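Local coordinates for protein putrescine aminotransferase (Halomonas elongata DSM 2581, PDB 6GWI) that probably transfers amino groups from amines such as putrescine to carbonyl acceptors, using pyridoxal-5'-phosphate as cofactor, at residues 106-111 with 276-281; 142-147 with 207-212; 179-184 with 195-200; 359-364 with 437-442. All blocks are in the same frame, centred on the assembly; numbering follows the deposited sequence.

Overall arrangement
Three contacts lie in the part of the fold built on the PLP-binding sheet, and the fourth lies in the C-terminal part. From the N terminus, interaction 1 opens at 106-111 and closes its long loop only at 276-281, its segments entering strands that flank strand 295-300. Within that loop, interaction 2 joins 142-147 to 207-212, and interaction 3, 179-184 with 195-200, falls within interaction 2 in turn. These two share helix 194-212, and their strands 142-146 and 177-180 are sheet neighbours, linked by probable hydrogen bonds such as Glu147 N to Ile180 O. Interaction 4 follows in series, fastening the loop after helix 342-359 to helix 429-450; its centre lies about 39 Å from that of interaction 1.

Interaction 1: 106-111 with 276-281; sequences AHINRV and LEPDLM
Glu277 OE2 lies 3.3 Å from His107 CD2, the nearest approach of these two side chains, and 3.5 Å from His107 CB; no hydrogen bond is made. The contact belongs to the PLP-dependent fold of class-III aminotransferases, where strands 108-114 and 280-283 flank the antiparallel strand 295-300, so the two segments meet across that middle strand. The carboxylate and the imidazole are turned 43° apart, and the oxygen approaches the ring obliquely. With CG anti to the backbone N (chi1 -167°) and the chain extended beyond it, Glu277 reaches across to His107; it is poorly ordered, so this pairing is probably loose and its exact geometry uncertain. CB of Ala106 lies over one face of the imidazole, toward the rim.

Deeper in, the contact is buried and mostly apolar. CD1 at the far end of Ile108 touches one backbone atom, the carbonyl oxygen of Pro278, at 3.6 Å, and that methyl also comes within 4.2 Å of CG on the proline ring. Both Ile108 and Met281 rest on Leu298 of the middle strand. Further along 106-111, Asn109 O accepts a hydrogen bond from His14 ND1 of the second subunit. Met281 crosses Ile108 at about a right angle, its chain bending at chi3 to bring CE within 3.7 Å of Ile108 CD1.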
loop_
_atom_site.group_PDB
_atom_site.type_symbol
_atom_site.label_atom_id
_atom_site.label_comp_id
_atom_site.label_asym_id
_atom_site.label_seq_id
_atom_site.Cartn_x
_atom_site.Cartn_y
_atom_site.Cartn_z
ATOM N N ALA B 106 4.115 -26.303 -4.676
ATOM C CA ALA B 106 4.475 -26.629 -6.047
ATOM C C ALA B 106 3.638 -25.811 -7.024
ATOM O O ALA B 106 2.479 -25.481 -6.764
ATOM C CB ALA B 106 4.285 -28.122 -6.313
ATOM N N HIS B 107 4.247 -25.486 -8.160
ATOM C CA HIS B 107 3.623 -24.776 -9.269
ATOM C C HIS B 107 3.395 -23.304 -8.959
ATOM O O HIS B 107 2.739 -22.605 -9.742
ATOM C CB HIS B 107 2.265 -25.394 -9.629
ATOM C CG HIS B 107 2.302 -26.881 -9.796
ATOM N ND1 HIS B 107 3.121 -27.514 -10.703
ATOM C CD2 HIS B 107 1.617 -27.860 -9.157
ATOM C CE1 HIS B 107 2.940 -28.820 -10.616
ATOM N NE2 HIS B 107 2.034 -29.057 -9.685
ATOM N N ILE B 108 3.923 -22.810 -7.846
ATOM C CA ILE B 108 3.876 -21.394 -7.497
ATOM C C ILE B 108 5.324 -20.926 -7.451
ATOM O O ILE B 108 6.016 -21.115 -6.443
ATOM C CB ILE B 108 3.145 -21.162 -6.171
ATOM C CG1 ILE B 108 1.718 -21.713 -6.302
ATOM C CG2 ILE B 108 3.118 -19.683 -5.824
ATOM C CD1 ILE B 108 0.935 -21.760 -5.013
ATOM N N ASN B 109 5.794 -20.320 -8.546
ATOM C CA ASN B 109 7.218 -20.062 -8.723
ATOM C C ASN B 109 7.567 -18.599 -8.978
ATOM O O ASN B 109 8.737 -18.299 -9.245
ATOM C CB ASN B 109 7.751 -20.929 -9.872
ATOM C CG ASN B 109 7.606 -22.413 -9.596
ATOM O OD1 ASN B 109 8.130 -22.923 -8.607
ATOM N ND2 ASN B 109 6.892 -23.114 -10.471
ATOM N N ARG B 110 6.608 -17.679 -8.907
ATOM C CA ARG B 110 6.896 -16.269 -9.143
ATOM C C ARG B 110 6.186 -15.411 -8.105
ATOM O O ARG B 110 5.201 -15.827 -7.489
ATOM C CB ARG B 110 6.492 -15.834 -10.560
ATOM C CG ARG B 110 7.390 -16.419 -11.638
ATOM C CD ARG B 110 6.735 -16.381 -13.000
ATOM N NE ARG B 110 7.507 -17.124 -13.991
ATOM C CZ ARG B 110 7.203 -18.344 -14.432
ATOM N NH1 ARG B 110 6.133 -18.988 -13.980
ATOM N NH2 ARG B 110 7.978 -18.924 -15.337
ATOM N N VAL B 111 6.720 -14.213 -7.895
ATOM C CA VAL B 111 6.148 -13.269 -6.943
ATOM C C VAL B 111 6.146 -11.876 -7.556
ATOM O O VAL B 111 7.097 -11.473 -8.234
ATOM C CB VAL B 111 6.910 -13.281 -5.599
ATOM C CG1 VAL B 111 8.347 -12.819 -5.783
ATOM C CG2 VAL B 111 6.185 -12.415 -4.575
ATOM N N LEU B 276 -4.519 -27.252 -0.321
ATOM C CA LEU B 276 -4.999 -26.499 -1.468
ATOM C C LEU B 276 -3.854 -26.171 -2.423
ATOM O O LEU B 276 -2.685 -26.109 -2.036
ATOM C CB LEU B 276 -5.664 -25.196 -1.025
ATOM C CG LEU B 276 -6.689 -25.243 0.106
ATOM C CD1 LEU B 276 -7.130 -23.823 0.440
ATOM C CD2 LEU B 276 -7.892 -26.096 -0.262
ATOM N N GLU B 277 -4.212 -25.943 -3.688
ATOM C CA GLU B 277 -3.276 -25.470 -4.704
ATOM C C GLU B 277 -3.854 -24.187 -5.292
ATOM O O GLU B 277 -4.530 -24.216 -6.334
ATOM C CB GLU B 277 -3.008 -26.488 -5.808
ATOM C CG GLU B 277 -1.800 -26.090 -6.660
ATOM C CD GLU B 277 -1.840 -26.663 -8.056
ATOM O OE1 GLU B 277 -2.582 -27.642 -8.268
ATOM O OE2 GLU B 277 -1.136 -26.134 -8.942
ATOM N N PRO B 278 -3.648 -23.052 -4.635
ATOM C CA PRO B 278 -4.177 -21.797 -5.167
ATOM C C PRO B 278 -3.418 -21.362 -6.410
ATOM O O PRO B 278 -2.281 -21.769 -6.669
ATOM C CB PRO B 278 -3.981 -20.808 -4.012
ATOM C CG PRO B 278 -2.869 -21.379 -3.210
ATOM C CD PRO B 278 -3.013 -22.870 -3.316
ATOM N N ASP B 279 -4.096 -20.562 -7.219
ATOM C CA ASP B 279 -3.464 -19.939 -8.370
ATOM C C ASP B 279 -2.755 -18.655 -7.981
ATOM O O ASP B 279 -1.767 -18.277 -8.620
ATOM C CB ASP B 279 -4.514 -19.682 -9.451
ATOM C CG ASP B 279 -5.129 -20.968 -9.970
ATOM O OD1 ASP B 279 -4.440 -21.696 -10.712
ATOM O OD2 ASP B 279 -6.286 -21.269 -9.599
ATOM N N LEU B 280 -3.227 -17.993 -6.929
ATOM C CA LEU B 280 -2.613 -16.773 -6.428
ATOM C C LEU B 280 -2.693 -16.770 -4.912
ATOM O O LEU B 280 -3.646 -17.274 -4.320
ATOM C CB LEU B 280 -3.306 -15.530 -6.997
ATOM C CG LEU B 280 -3.400 -15.431 -8.521
ATOM C CD1 LEU B 280 -4.443 -14.405 -8.922
ATOM C CD2 LEU B 280 -2.048 -15.076 -9.124
ATOM N N MET B 281 -1.667 -16.185 -4.275
ATOM C CA MET B 281 -1.606 -16.097 -2.822
ATOM C C MET B 281 -1.055 -14.731 -2.424
ATOM O O MET B 281 0.156 -14.488 -2.537
ATOM C CB MET B 281 -0.745 -17.209 -2.219
ATOM C CG MET B 281 -1.312 -18.620 -2.355
ATOM S SD MET B 281 -0.379 -19.858 -1.416
ATOM C CE MET B 281 1.270 -19.586 -2.050
#

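Interaction 2: 142-147 with 207-212; sequences WIIGRE and EKILEL
Leu212 lays its CD2 methyl over the centre of the six-membered ring of Trp142, 3.9 Å from the centroid and only 8° off the ring normal, a CH-pi contact over the face. Its other methyl, CD1, sits on the same side of the indole plane, toward CB, 4.0 Å from Trp142 CE3, and comes to 4.2 Å from Ile144 CG1, so one leucine spans both strand residues. Packing is closest further in, where Ile144 CD1 stops 3.7 Å from CG1 of Ile209, the two chains crossing at about a right angle. The axes of 207-212 and 142-146 run roughly antiparallel, 151° apart and 10.1 Å at closest approach; helix 194-212 belongs to a beta-alpha-beta crossover from strand 177-180 to strand 217-222 that passes over the strand between them.

The outer side is looser and more polar. Lys208 gives only its stem to the contact, CG lying 4.0 Å from Ile144 CD1; a bend at chi2 (73°) leads the chain away, and NZ makes a salt bridge with Glu211 OE1 at 2.9 Å, reaching it from above the carboxylate plane. Replacing Trp142 by an alanine is likely to take the ring face from both Leu212 methyls and open a gap beside the C-terminal end of the helix.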
loop_
_atom_site.group_PDB
_atom_site.type_symbol
_atom_site.label_atom_id
_atom_site.label_comp_id
_atom_site.label_asym_id
_atom_site.label_seq_id
_atom_site.Cartn_x
_atom_site.Cartn_y
_atom_site.Cartn_z
ATOM N N TRP B 142 -16.385 -12.163 -12.496
ATOM C CA TRP B 142 -16.901 -12.141 -11.134
ATOM C C TRP B 142 -15.949 -12.829 -10.165
ATOM O O TRP B 142 -15.386 -13.886 -10.461
ATOM C CB TRP B 142 -18.274 -12.811 -11.072
ATOM C CG TRP B 142 -19.396 -11.918 -11.506
ATOM C CD1 TRP B 142 -19.826 -11.706 -12.784
ATOM C CD2 TRP B 142 -20.236 -11.115 -10.663
ATOM N NE1 TRP B 142 -20.879 -10.824 -12.791
ATOM C CE2 TRP B 142 -21.151 -10.447 -11.501
ATOM C CE3 TRP B 142 -20.307 -10.899 -9.284
ATOM C CZ2 TRP B 142 -22.120 -9.578 -11.006
ATOM C CZ3 TRP B 142 -21.273 -10.036 -8.795
ATOM C CH2 TRP B 142 -22.164 -9.386 -9.654
ATOM N N ILE B 143 -15.769 -12.212 -9.001
ATOM C CA ILE B 143 -14.995 -12.780 -7.904
ATOM C C ILE B 143 -15.975 -13.143 -6.800
ATOM O O ILE B 143 -16.801 -12.311 -6.403
ATOM C CB ILE B 143 -13.939 -11.797 -7.368
ATOM C CG1 ILE B 143 -13.152 -11.150 -8.508
ATOM C CG2 ILE B 143 -13.000 -12.502 -6.383
ATOM C CD1 ILE B 143 -12.249 -12.077 -9.242
ATOM N N ILE B 144 -15.897 -14.372 -6.312
ATOM C CA ILE B 144 -16.721 -14.813 -5.194
ATOM C C ILE B 144 -15.856 -14.816 -3.941
ATOM O O ILE B 144 -14.891 -15.581 -3.841
ATOM C CB ILE B 144 -17.339 -16.191 -5.439
ATOM C CG1 ILE B 144 -18.218 -16.165 -6.689
ATOM C CG2 ILE B 144 -18.142 -16.621 -4.226
ATOM C CD1 ILE B 144 -18.599 -17.535 -7.189
ATOM N N GLY B 145 -16.195 -13.945 -2.989
ATOM C CA GLY B 145 -15.667 -14.006 -1.649
ATOM C C GLY B 145 -16.703 -14.511 -0.663
ATOM O O GLY B 145 -17.757 -15.032 -1.032
ATOM N N ARG B 146 -16.392 -14.333 0.615
ATOM C CA ARG B 146 -17.273 -14.783 1.680
ATOM C C ARG B 146 -17.640 -13.623 2.590
ATOM O O ARG B 146 -16.855 -12.691 2.795
ATOM C CB ARG B 146 -16.627 -15.904 2.504
ATOM C CG ARG B 146 -16.267 -17.127 1.670
ATOM C CD ARG B 146 -15.662 -18.251 2.500
ATOM N NE ARG B 146 -14.484 -17.821 3.246
ATOM C CZ ARG B 146 -13.679 -18.643 3.914
ATOM N NH1 ARG B 146 -13.910 -19.949 3.920
ATOM N NH2 ARG B 146 -12.633 -18.157 4.568
ATOM N N GLU B 147 -18.861 -13.684 3.113
ATOM C CA GLU B 147 -19.278 -12.761 4.156
ATOM C C GLU B 147 -18.345 -12.879 5.356
ATOM O O GLU B 147 -17.871 -13.966 5.697
ATOM C CB GLU B 147 -20.727 -13.038 4.550
ATOM C CG GLU B 147 -21.734 -12.558 3.503
ATOM C CD GLU B 147 -21.803 -11.037 3.424
ATOM O OE1 GLU B 147 -21.356 -10.370 4.386
ATOM O OE2 GLU B 147 -22.322 -10.506 2.419
ATOM N N GLU B 207 -23.577 -23.031 -5.530
ATOM C CA GLU B 207 -24.816 -22.304 -5.768
ATOM C C GLU B 207 -24.532 -20.928 -6.353
ATOM O O GLU B 207 -25.178 -20.507 -7.320
ATOM C CB GLU B 207 -25.606 -22.173 -4.465
ATOM C CG GLU B 207 -26.060 -23.495 -3.864
ATOM C CD GLU B 207 -26.576 -23.347 -2.444
ATOM O OE1 GLU B 207 -27.102 -22.265 -2.108
ATOM O OE2 GLU B 207 -26.457 -24.315 -1.661
ATOM N N LYS B 208 -23.549 -20.219 -5.796
ATOM C CA LYS B 208 -23.251 -18.882 -6.293
ATOM C C LYS B 208 -22.742 -18.947 -7.729
ATOM O O LYS B 208 -23.129 -18.131 -8.573
ATOM C CB LYS B 208 -22.212 -18.208 -5.402
ATOM C CG LYS B 208 -22.146 -16.705 -5.581
ATOM C CD LYS B 208 -23.391 -16.099 -4.946
ATOM C CE LYS B 208 -23.986 -14.945 -5.702
ATOM N NZ LYS B 208 -25.088 -14.375 -4.872
ATOM N N ILE B 209 -21.869 -19.918 -8.017
ATOM C CA ILE B 209 -21.355 -20.111 -9.371
ATOM C C ILE B 209 -22.505 -20.305 -10.353
ATOM O O ILE B 209 -22.565 -19.659 -11.405
ATOM C CB ILE B 209 -20.378 -21.303 -9.398
ATOM C CG1 ILE B 209 -19.100 -20.950 -8.628
ATOM C CG2 ILE B 209 -20.053 -21.726 -10.825
ATOM C CD1 ILE B 209 -18.235 -22.148 -8.284
ATOM N N LEU B 210 -23.429 -21.210 -10.026
ATOM C CA LEU B 210 -24.565 -21.465 -10.904
ATOM C C LEU B 210 -25.516 -20.274 -10.970
ATOM O O LEU B 210 -26.195 -20.087 -11.985
ATOM C CB LEU B 210 -25.297 -22.725 -10.445
ATOM C CG LEU B 210 -24.442 -23.994 -10.505
ATOM C CD1 LEU B 210 -25.164 -25.181 -9.882
ATOM C CD2 LEU B 210 -24.054 -24.304 -11.944
ATOM N N GLU B 211 -25.600 -19.472 -9.904
ATOM C CA GLU B 211 -26.440 -18.280 -9.951
ATOM C C GLU B 211 -25.873 -17.245 -10.918
ATOM O O GLU B 211 -26.620 -16.612 -11.671
ATOM C CB GLU B 211 -26.585 -17.675 -8.554
ATOM C CG GLU B 211 -27.307 -16.328 -8.530
ATOM C CD GLU B 211 -27.285 -15.672 -7.162
ATOM O OE1 GLU B 211 -26.763 -16.291 -6.211
ATOM O OE2 GLU B 211 -27.789 -14.536 -7.041
ATOM N N LEU B 212 -24.557 -17.037 -10.883
ATOM C CA LEU B 212 -23.927 -16.086 -11.788
ATOM C C LEU B 212 -23.687 -16.694 -13.163
ATOM O O LEU B 212 -23.712 -15.977 -14.170
ATOM C CB LEU B 212 -22.603 -15.607 -11.193
ATOM C CG LEU B 212 -22.680 -14.883 -9.847
ATOM C CD1 LEU B 212 -21.288 -14.819 -9.221
ATOM C CD2 LEU B 212 -23.286 -13.488 -9.973
#

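Interaction 3: 179-184 with 195-200; sequences HIRQPY and EAFGQT
Phe197 pushes the rim of its ring, rather than a face, against a tight backbone turn. Pro183 is the centre of an inverse gamma turn, closed by a weak hydrogen bond from Tyr184 N to Gln182 O, and Phe197 CE2 abuts it: Tyr184 N lies in the plane of the ring, 3.5 Å from CE2, while Tyr184 C approaches the same carbon obliquely at 3.4 Å. Because CG of Phe197 stands anti to its backbone N (chi1 -177°), the ring reaches out from the helix to the turn.

Arg181 meets the same ring on another edge. Its NH2 lies near the ring plane, 3.6 Å from Phe197 CE1, and guanidinium and ring stand 85° apart, so the cation does not sit over the aromatic face. NH1 of Arg181 in turn touches Thr200 CG2 at 3.5 Å. With CG2 anti to the backbone N, Thr200 turns this methyl to the arginine, while OG1 donates to Ala196 O at 3.1 Å, from above the carbonyl plane; that oxygen also accepts from Thr200 N.

No hydrogen bond joins the two segments. The polar ends of Gln182 and Tyr184 are bonded outside the contact, to Glu188 and Glu380. The contact thus places the loop leaving strand 177-180 against helix 194-212, with Tyr184 at the N-cap of helix 185-188 and Pro183 resting on Arg146 of strand 142-146.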
loop_
_atom_site.group_PDB
_atom_site.type_symbol
_atom_site.label_atom_id
_atom_site.label_comp_id
_atom_site.label_asym_id
_atom_site.label_seq_id
_atom_site.Cartn_x
_atom_site.Cartn_y
_atom_site.Cartn_z
ATOM N N HIS B 179 -20.640 -12.577 -2.666
ATOM C CA HIS B 179 -20.275 -13.080 -1.346
ATOM C C HIS B 179 -21.186 -14.219 -0.922
ATOM O O HIS B 179 -22.413 -14.097 -0.982
ATOM C CB HIS B 179 -20.309 -11.948 -0.315
ATOM C CG HIS B 179 -19.287 -10.889 -0.570
ATOM N ND1 HIS B 179 -19.550 -9.761 -1.318
ATOM C CD2 HIS B 179 -17.987 -10.803 -0.203
ATOM C CE1 HIS B 179 -18.459 -9.019 -1.388
ATOM N NE2 HIS B 179 -17.497 -9.629 -0.720
ATOM N N ILE B 180 -20.577 -15.327 -0.506
ATOM C CA ILE B 180 -21.304 -16.480 -0.003
ATOM C C ILE B 180 -21.115 -16.554 1.511
ATOM O O ILE B 180 -20.317 -15.823 2.100
ATOM C CB ILE B 180 -20.854 -17.792 -0.679
ATOM C CG1 ILE B 180 -19.374 -18.057 -0.386
ATOM C CG2 ILE B 180 -21.105 -17.721 -2.177
ATOM C CD1 ILE B 180 -18.850 -19.362 -0.942
ATOM N N ARG B 181 -21.857 -17.460 2.140
ATOM C CA ARG B 181 -21.840 -17.597 3.588
ATOM C C ARG B 181 -20.484 -18.105 4.072
ATOM O O ARG B 181 -19.725 -18.741 3.335
ATOM C CB ARG B 181 -22.946 -18.551 4.034
ATOM C CG ARG B 181 -22.759 -19.972 3.520
ATOM C CD ARG B 181 -23.981 -20.833 3.793
ATOM N NE ARG B 181 -24.329 -20.883 5.208
ATOM C CZ ARG B 181 -25.399 -21.507 5.690
ATOM N NH1 ARG B 181 -26.229 -22.132 4.868
ATOM N NH2 ARG B 181 -25.641 -21.503 6.993
ATOM N N GLN B 182 -20.180 -17.812 5.362
ATOM C CA GLN B 182 -18.900 -18.158 5.962
ATOM C C GLN B 182 -19.000 -19.466 6.740
ATOM O O GLN B 182 -20.034 -19.754 7.350
ATOM C CB GLN B 182 -18.428 -17.046 6.905
ATOM C CG GLN B 182 -19.429 -16.710 8.002
ATOM C CD GLN B 182 -18.851 -15.818 9.086
ATOM O OE1 GLN B 182 -17.633 -15.668 9.205
ATOM N NE2 GLN B 182 -19.726 -15.241 9.899
ATOM N N PRO B 183 -17.936 -20.280 6.767
ATOM C CA PRO B 183 -17.994 -21.556 7.509
ATOM C C PRO B 183 -17.785 -21.382 9.013
ATOM O O PRO B 183 -16.885 -21.968 9.621
ATOM C CB PRO B 183 -16.875 -22.370 6.842
ATOM C CG PRO B 183 -15.869 -21.343 6.425
ATOM C CD PRO B 183 -16.669 -20.124 6.022
ATOM N N TYR B 184 -18.655 -20.582 9.634
ATOM C CA TYR B 184 -18.577 -20.259 11.061
ATOM C C TYR B 184 -19.597 -21.103 11.817
ATOM O O TYR B 184 -20.744 -20.697 12.006
ATOM C CB TYR B 184 -18.828 -18.770 11.271
ATOM C CG TYR B 184 -18.720 -18.283 12.700
ATOM C CD1 TYR B 184 -18.030 -19.009 13.665
ATOM C CD2 TYR B 184 -19.300 -17.077 13.079
ATOM C CE1 TYR B 184 -17.929 -18.550 14.966
ATOM C CE2 TYR B 184 -19.204 -16.613 14.372
ATOM C CZ TYR B 184 -18.520 -17.350 15.311
ATOM O OH TYR B 184 -18.429 -16.872 16.598
ATOM N N GLU B 195 -19.641 -31.431 10.517
ATOM C CA GLU B 195 -19.377 -32.036 9.214
ATOM C C GLU B 195 -20.416 -31.600 8.187
ATOM O O GLU B 195 -20.068 -31.169 7.082
ATOM C CB GLU B 195 -19.339 -33.562 9.335
ATOM C CG GLU B 195 -19.204 -34.280 7.995
ATOM C CD GLU B 195 -18.905 -35.762 8.141
ATOM O OE1 GLU B 195 -18.584 -36.201 9.266
ATOM O OE2 GLU B 195 -18.996 -36.491 7.131
ATOM N N ALA B 196 -21.703 -31.720 8.528
ATOM C CA ALA B 196 -22.753 -31.322 7.595
ATOM C C ALA B 196 -22.694 -29.828 7.302
ATOM O O ALA B 196 -22.913 -29.402 6.162
ATOM C CB ALA B 196 -24.126 -31.698 8.151
ATOM N N PHE B 197 -22.404 -29.017 8.321
ATOM C CA PHE B 197 -22.315 -27.576 8.113
ATOM C C PHE B 197 -21.207 -27.229 7.128
ATOM O O PHE B 197 -21.403 -26.408 6.224
ATOM C CB PHE B 197 -22.081 -26.874 9.446
ATOM C CG PHE B 197 -22.058 -25.377 9.347
ATOM C CD1 PHE B 197 -23.201 -24.679 9.001
ATOM C CD2 PHE B 197 -20.898 -24.669 9.601
ATOM C CE1 PHE B 197 -23.190 -23.305 8.913
ATOM C CE2 PHE B 197 -20.881 -23.290 9.512
ATOM C CZ PHE B 197 -22.028 -22.608 9.168
ATOM N N GLY B 198 -20.034 -27.845 7.284
ATOM C CA GLY B 198 -18.945 -27.575 6.361
ATOM C C GLY B 198 -19.323 -27.853 4.920
ATOM O O GLY B 198 -18.949 -27.105 4.013
ATOM N N GLN B 199 -20.085 -28.921 4.690
ATOM C CA GLN B 199 -20.485 -29.265 3.331
ATOM C C GLN B 199 -21.527 -28.290 2.798
ATOM O O GLN B 199 -21.499 -27.933 1.614
ATOM C CB GLN B 199 -21.000 -30.704 3.304
ATOM C CG GLN B 199 -19.924 -31.715 3.681
ATOM C CD GLN B 199 -20.462 -33.111 3.900
ATOM O OE1 GLN B 199 -21.638 -33.295 4.212
ATOM N NE2 GLN B 199 -19.600 -34.106 3.737
ATOM N N THR B 200 -22.440 -27.832 3.655
ATOM C CA THR B 200 -23.401 -26.816 3.240
ATOM C C THR B 200 -22.691 -25.543 2.790
ATOM O O THR B 200 -23.020 -24.965 1.749
ATOM C CB THR B 200 -24.361 -26.509 4.389
ATOM O OG1 THR B 200 -25.100 -27.689 4.723
ATOM C CG2 THR B 200 -25.328 -25.395 4.016
#

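Interaction 4: 359-364 with 437-442; sequences ASLVDH and ELARRA
Arg440 runs its guanidinium edge-on into the loop 359-364 while Leu361 CD2 packs over one face. NH2 donates a nearly straight bond to Ser360 O (2.9 Å, 167°); the oxygen is in the guanidinium plane, yet the donor stands above the plane of the carbonyl. Offset toward the rim, Leu361 CD2 lies 3.6 Å from Arg440 NH2. Asp363 OD2 takes the edge at NH1 in a long salt bridge of 3.8 Å, carboxylate and guanidinium turned 51° apart. A bend at chi3 swings the arginine's end to these partners. His364 slides past Arg440 in the opposite direction, its CD2 4.2 Å from Arg440 CG, ring and guanidinium planes 43° apart, its NE2 bonded to Asp444. A methionine for Arg440 would probably leave Ser360 O without this donor and Asp363 without this distant positive partner.

Two successive type I turns shape the loop. It leads from helix 342-359 into strand 367-373 and packs against helix 429-450, where Leu361 also touches Val436 and Leu443.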
loop_
_atom_site.group_PDB
_atom_site.type_symbol
_atom_site.label_atom_id
_atom_site.label_comp_id
_atom_site.label_asym_id
_atom_site.label_seq_id
_atom_site.Cartn_x
_atom_site.Cartn_y
_atom_site.Cartn_z
ATOM N N ALA B 359 -7.568 -25.115 26.230
ATOM C CA ALA B 359 -8.745 -25.927 26.510
ATOM C C ALA B 359 -9.114 -25.941 27.988
ATOM O O ALA B 359 -10.243 -26.315 28.325
ATOM C CB ALA B 359 -8.522 -27.361 26.027
ATOM N N SER B 360 -8.197 -25.558 28.875
ATOM C CA SER B 360 -8.536 -25.467 30.289
ATOM C C SER B 360 -9.510 -24.332 30.579
ATOM O O SER B 360 -10.000 -24.234 31.710
ATOM C CB SER B 360 -7.267 -25.284 31.124
ATOM O OG SER B 360 -6.834 -23.935 31.115
ATOM N N LEU B 361 -9.802 -23.483 29.595
ATOM C CA LEU B 361 -10.742 -22.383 29.764
ATOM C C LEU B 361 -12.176 -22.751 29.396
ATOM O O LEU B 361 -13.074 -21.926 29.587
ATOM C CB LEU B 361 -10.300 -21.179 28.924
ATOM C CG LEU B 361 -8.979 -20.520 29.320
ATOM C CD1 LEU B 361 -8.525 -19.536 28.252
ATOM C CD2 LEU B 361 -9.110 -19.820 30.666
ATOM N N VAL B 362 -12.416 -23.962 28.881
ATOM C CA VAL B 362 -13.757 -24.312 28.421
ATOM C C VAL B 362 -14.723 -24.449 29.590
ATOM O O VAL B 362 -15.937 -24.276 29.422
ATOM C CB VAL B 362 -13.723 -25.605 27.581
ATOM C CG1 VAL B 362 -12.758 -25.461 26.415
ATOM C CG2 VAL B 362 -13.354 -26.805 28.450
ATOM N N ASP B 363 -14.221 -24.770 30.779
ATOM C CA ASP B 363 -15.069 -24.928 31.953
ATOM C C ASP B 363 -15.344 -23.612 32.672
ATOM O O ASP B 363 -15.984 -23.623 33.728
ATOM C CB ASP B 363 -14.446 -25.940 32.926
ATOM C CG ASP B 363 -13.024 -25.587 33.318
ATOM O OD1 ASP B 363 -12.243 -26.519 33.608
ATOM O OD2 ASP B 363 -12.672 -24.388 33.305
ATOM N N HIS B 364 -14.881 -22.486 32.135
ATOM C CA HIS B 364 -15.154 -21.201 32.758
ATOM C C HIS B 364 -16.641 -20.862 32.630
ATOM O O HIS B 364 -17.293 -21.255 31.661
ATOM C CB HIS B 364 -14.316 -20.102 32.109
ATOM C CG HIS B 364 -14.346 -18.803 32.852
ATOM N ND1 HIS B 364 -15.382 -17.901 32.732
ATOM C CD2 HIS B 364 -13.464 -18.247 33.715
ATOM C CE1 HIS B 364 -15.143 -16.852 33.499
ATOM N NE2 HIS B 364 -13.983 -17.035 34.103
ATOM N N GLU B 437 -3.488 -17.604 32.158
ATOM C CA GLU B 437 -3.819 -17.148 33.504
ATOM C C GLU B 437 -4.414 -15.745 33.476
ATOM O O GLU B 437 -5.427 -15.473 34.130
ATOM C CB GLU B 437 -2.574 -17.186 34.394
ATOM C CG GLU B 437 -2.015 -18.582 34.621
ATOM C CD GLU B 437 -0.634 -18.565 35.247
ATOM O OE1 GLU B 437 -0.214 -17.496 35.737
ATOM O OE2 GLU B 437 0.033 -19.621 35.247
ATOM N N LEU B 438 -3.790 -14.834 32.725
ATOM C CA LEU B 438 -4.319 -13.479 32.626
ATOM C C LEU B 438 -5.682 -13.479 31.947
ATOM O O LEU B 438 -6.581 -12.725 32.338
ATOM C CB LEU B 438 -3.345 -12.587 31.858
ATOM C CG LEU B 438 -2.018 -12.260 32.540
ATOM C CD1 LEU B 438 -1.082 -11.585 31.554
ATOM C CD2 LEU B 438 -2.253 -11.374 33.751
ATOM N N ALA B 439 -5.853 -14.324 30.928
ATOM C CA ALA B 439 -7.155 -14.457 30.285
ATOM C C ALA B 439 -8.221 -14.872 31.291
ATOM O O ALA B 439 -9.299 -14.270 31.357
ATOM C CB ALA B 439 -7.066 -15.472 29.143
ATOM N N ARG B 440 -7.926 -15.891 32.105
ATOM C CA ARG B 440 -8.911 -16.378 33.064
ATOM C C ARG B 440 -9.264 -15.297 34.077
ATOM O O ARG B 440 -10.434 -15.133 34.443
ATOM C CB ARG B 440 -8.373 -17.610 33.788
ATOM C CG ARG B 440 -9.390 -18.296 34.684
ATOM C CD ARG B 440 -8.785 -19.502 35.386
ATOM N NE ARG B 440 -8.260 -20.499 34.457
ATOM C CZ ARG B 440 -8.954 -21.503 33.930
ATOM N NH1 ARG B 440 -10.237 -21.671 34.222
ATOM N NH2 ARG B 440 -8.351 -22.344 33.101
ATOM N N ARG B 441 -8.261 -14.546 34.539
ATOM C CA ARG B 441 -8.516 -13.453 35.470
ATOM C C ARG B 441 -9.467 -12.430 34.861
ATOM O O ARG B 441 -10.409 -11.976 35.521
ATOM C CB ARG B 441 -7.191 -12.800 35.866
ATOM C CG ARG B 441 -7.280 -11.813 37.018
ATOM C CD ARG B 441 -5.886 -11.449 37.522
ATOM N NE ARG B 441 -5.112 -12.637 37.879
ATOM C CZ ARG B 441 -3.785 -12.678 37.963
ATOM N NH1 ARG B 441 -3.061 -11.594 37.710
ATOM N NH2 ARG B 441 -3.181 -13.810 38.293
ATOM N N ALA B 442 -9.247 -12.069 33.593
ATOM C CA ALA B 442 -10.139 -11.129 32.924
ATOM C C ALA B 442 -11.518 -11.740 32.709
ATOM O O ALA B 442 -12.536 -11.048 32.828
ATOM C CB ALA B 442 -9.533 -10.692 31.591
#